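Local coordinates for protein (r)-specific enoyl-coa hydratase (Aeromonas punctata, PDB 1IQ6) that hydrates trans-2-enoyl-CoA with an acyl chain of four to six carbons to the (3R)-3-hydroxyacyl-CoA, a step feeding polyhydroxyalkanoate synthesis, at residues T114-Q119 / L123-E128. Residues are numbered along the deposited sequence; the frame is centred on the assembly and turned at random.
Sequences TRIFTQ and LAVTGE
Ile-116 faces both Ala-124 and Val-125 across a beta hairpin of the hot dog fold, the pairing that defines a classic beta bulge. The hydrogen bonds give the evidence: Ile-116 O accepts from Ala-124 N at 2.8 Å and from Val-125 N at 3.3 Å, so one carbonyl serves two successive amides, while Ile-116 N returns a bond to Val-125 O. Strands 114-117 and 123-128 otherwise run almost exactly antiparallel, at 177°. Beyond the bulge the register has moved by one residue, and Phe-117 pairs with Leu-123 as a non-hydrogen-bonded pair.

The two faces of the hairpin are filled differently. On that of Phe-117, the methyl Leu-123 CD1 is the bump: with CG anti to the backbone N (chi1 -170°), the leucine reaches across to set CD1 over one face of the phenylalanine ring, 4.1 Å from its centroid and offset toward the rim, a CH-pi contact. The same methyl packs against Arg-115 CB at 3.8 Å, filling the hollow between ring and arginine stem.

On the other face Ile-116 and Val-125 lie side by side, their CB atoms 3.8 Å apart. This face is turned to helix 55-68, where Phe-62 touches Ile-116 and Leu-58 touches Val-125; Val-125 also touches Phe-84, which probably binds the (3R)-3-hydroxyacyl-CoA, as in relatives.

Past the bulge Thr-118 CG2 meets Ala-124 CB. On the other side of the bulge, beside Arg-115 and Thr-126, a water is hydrogen-bonded to Thr-126 OG1 at 2.6 Å and accepts a weak bond from Arg-115 NH1.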
loop_
_atom_site.group_PDB
_atom_site.type_symbol
_atom_site.label_atom_id
_atom_site.label_comp_id
_atom_site.label_asym_id
_atom_site.label_seq_id
_atom_site.Cartn_x
_atom_site.Cartn_y
_atom_site.Cartn_z
ATOM N N THR B 114 6.407 -11.045 -2.319
ATOM C CA THR B 114 6.752 -9.902 -1.477
ATOM C C THR B 114 6.405 -10.193 -0.022
ATOM O O THR B 114 5.246 -10.442 0.304
ATOM C CB THR B 114 5.981 -8.666 -1.959
ATOM O OG1 THR B 114 4.575 -8.939 -1.919
ATOM C CG2 THR B 114 6.368 -8.335 -3.397
ATOM N N ARG B 115 7.412 -10.149 0.845
ATOM C CA ARG B 115 7.214 -10.443 2.259
ATOM C C ARG B 115 7.846 -9.443 3.211
ATOM O O ARG B 115 8.887 -8.865 2.917
ATOM C CB ARG B 115 7.778 -11.835 2.570
ATOM C CG ARG B 115 7.079 -12.918 1.783
ATOM C CD ARG B 115 7.617 -14.309 2.027
ATOM N NE ARG B 115 6.737 -15.264 1.359
ATOM C CZ ARG B 115 7.027 -16.537 1.120
ATOM N NH1 ARG B 115 6.139 -17.306 0.504
ATOM N NH2 ARG B 115 8.197 -17.039 1.480
ATOM N N ILE B 116 7.183 -9.234 4.346
ATOM C CA ILE B 116 7.692 -8.359 5.398
ATOM C C ILE B 116 7.839 -9.254 6.623
ATOM O O ILE B 116 6.889 -9.942 7.014
ATOM C CB ILE B 116 6.702 -7.231 5.779
ATOM C CG1 ILE B 116 6.453 -6.289 4.597
ATOM C CG2 ILE B 116 7.259 -6.446 6.979
ATOM C CD1 ILE B 116 7.661 -5.459 4.197
ATOM N N PHE B 117 9.031 -9.259 7.214
ATOM C CA PHE B 117 9.287 -10.046 8.415
ATOM C C PHE B 117 9.512 -9.115 9.598
ATOM O O PHE B 117 10.112 -8.052 9.454
ATOM C CB PHE B 117 10.524 -10.939 8.251
ATOM C CG PHE B 117 10.290 -12.154 7.407
ATOM C CD1 PHE B 117 10.482 -12.105 6.031
ATOM C CD2 PHE B 117 9.842 -13.340 7.984
ATOM C CE1 PHE B 117 10.230 -13.226 5.235
ATOM C CE2 PHE B 117 9.588 -14.465 7.192
ATOM C CZ PHE B 117 9.783 -14.400 5.815
ATOM N N THR B 118 9.026 -9.531 10.760
ATOM C CA THR B 118 9.186 -8.746 11.974
ATOM C C THR B 118 10.631 -8.815 12.433
ATOM O O THR B 118 11.445 -9.558 11.886
ATOM C CB THR B 118 8.328 -9.298 13.113
ATOM O OG1 THR B 118 8.796 -10.611 13.458
ATOM C CG2 THR B 118 6.865 -9.368 12.698
ATOM N N GLN B 119 10.933 -8.034 13.460
ATOM C CA GLN B 119 12.265 -7.997 14.033
ATOM C C GLN B 119 12.622 -9.388 14.563
ATOM O O GLN B 119 13.785 -9.789 14.546
ATOM C CB GLN B 119 12.276 -6.966 15.162
ATOM C CG GLN B 119 13.616 -6.691 15.785
ATOM C CD GLN B 119 13.551 -5.486 16.696
ATOM O OE1 GLN B 119 13.314 -4.369 16.240
ATOM N NE2 GLN B 119 13.748 -5.706 17.992
ATOM N N LEU B 123 6.677 -13.820 9.855
ATOM C CA LEU B 123 5.997 -13.228 8.709
ATOM C C LEU B 123 4.872 -12.289 9.123
ATOM O O LEU B 123 3.909 -12.711 9.759
ATOM C CB LEU B 123 5.438 -14.334 7.815
ATOM C CG LEU B 123 4.908 -13.894 6.446
ATOM C CD1 LEU B 123 6.027 -13.276 5.624
ATOM C CD2 LEU B 123 4.324 -15.102 5.721
ATOM N N ALA B 124 4.995 -11.018 8.748
ATOM C CA ALA B 124 3.984 -10.017 9.089
ATOM C C ALA B 124 3.067 -9.694 7.911
ATOM O O ALA B 124 1.866 -9.471 8.092
ATOM C CB ALA B 124 4.665 -8.748 9.581
ATOM N N VAL B 125 3.636 -9.669 6.709
ATOM C CA VAL B 125 2.879 -9.371 5.495
ATOM C C VAL B 125 3.404 -10.242 4.367
ATOM O O VAL B 125 4.610 -10.425 4.229
ATOM C CB VAL B 125 3.048 -7.892 5.067
ATOM C CG1 VAL B 125 2.142 -7.584 3.873
ATOM C CG2 VAL B 125 2.742 -6.966 6.238
ATOM N N THR B 126 2.497 -10.789 3.568
ATOM C CA THR B 126 2.914 -11.607 2.438
ATOM C C THR B 126 1.984 -11.373 1.258
ATOM O O THR B 126 0.846 -10.942 1.423
ATOM C CB THR B 126 2.950 -13.109 2.802
ATOM O OG1 THR B 126 3.550 -13.838 1.722
ATOM C CG2 THR B 126 1.548 -13.643 3.069
ATOM N N GLY B 127 2.483 -11.638 0.062
ATOM C CA GLY B 127 1.670 -11.441 -1.121
ATOM C C GLY B 127 2.534 -11.510 -2.355
ATOM O O GLY B 127 3.661 -12.008 -2.304
ATOM N N GLU B 128 2.003 -11.003 -3.463
ATOM C CA GLU B 128 2.718 -11.011 -4.731
ATOM C C GLU B 128 2.550 -9.708 -5.495
ATOM O O GLU B 128 1.472 -9.109 -5.504
ATOM C CB GLU B 128 2.206 -12.143 -5.622
ATOM C CG GLU B 128 2.489 -13.545 -5.146
ATOM C CD GLU B 128 1.861 -14.576 -6.063
ATOM O OE1 GLU B 128 0.616 -14.634 -6.123
ATOM O OE2 GLU B 128 2.608 -15.317 -6.733
HETATM O O HOH W 1 3.053 -16.414 1.687
#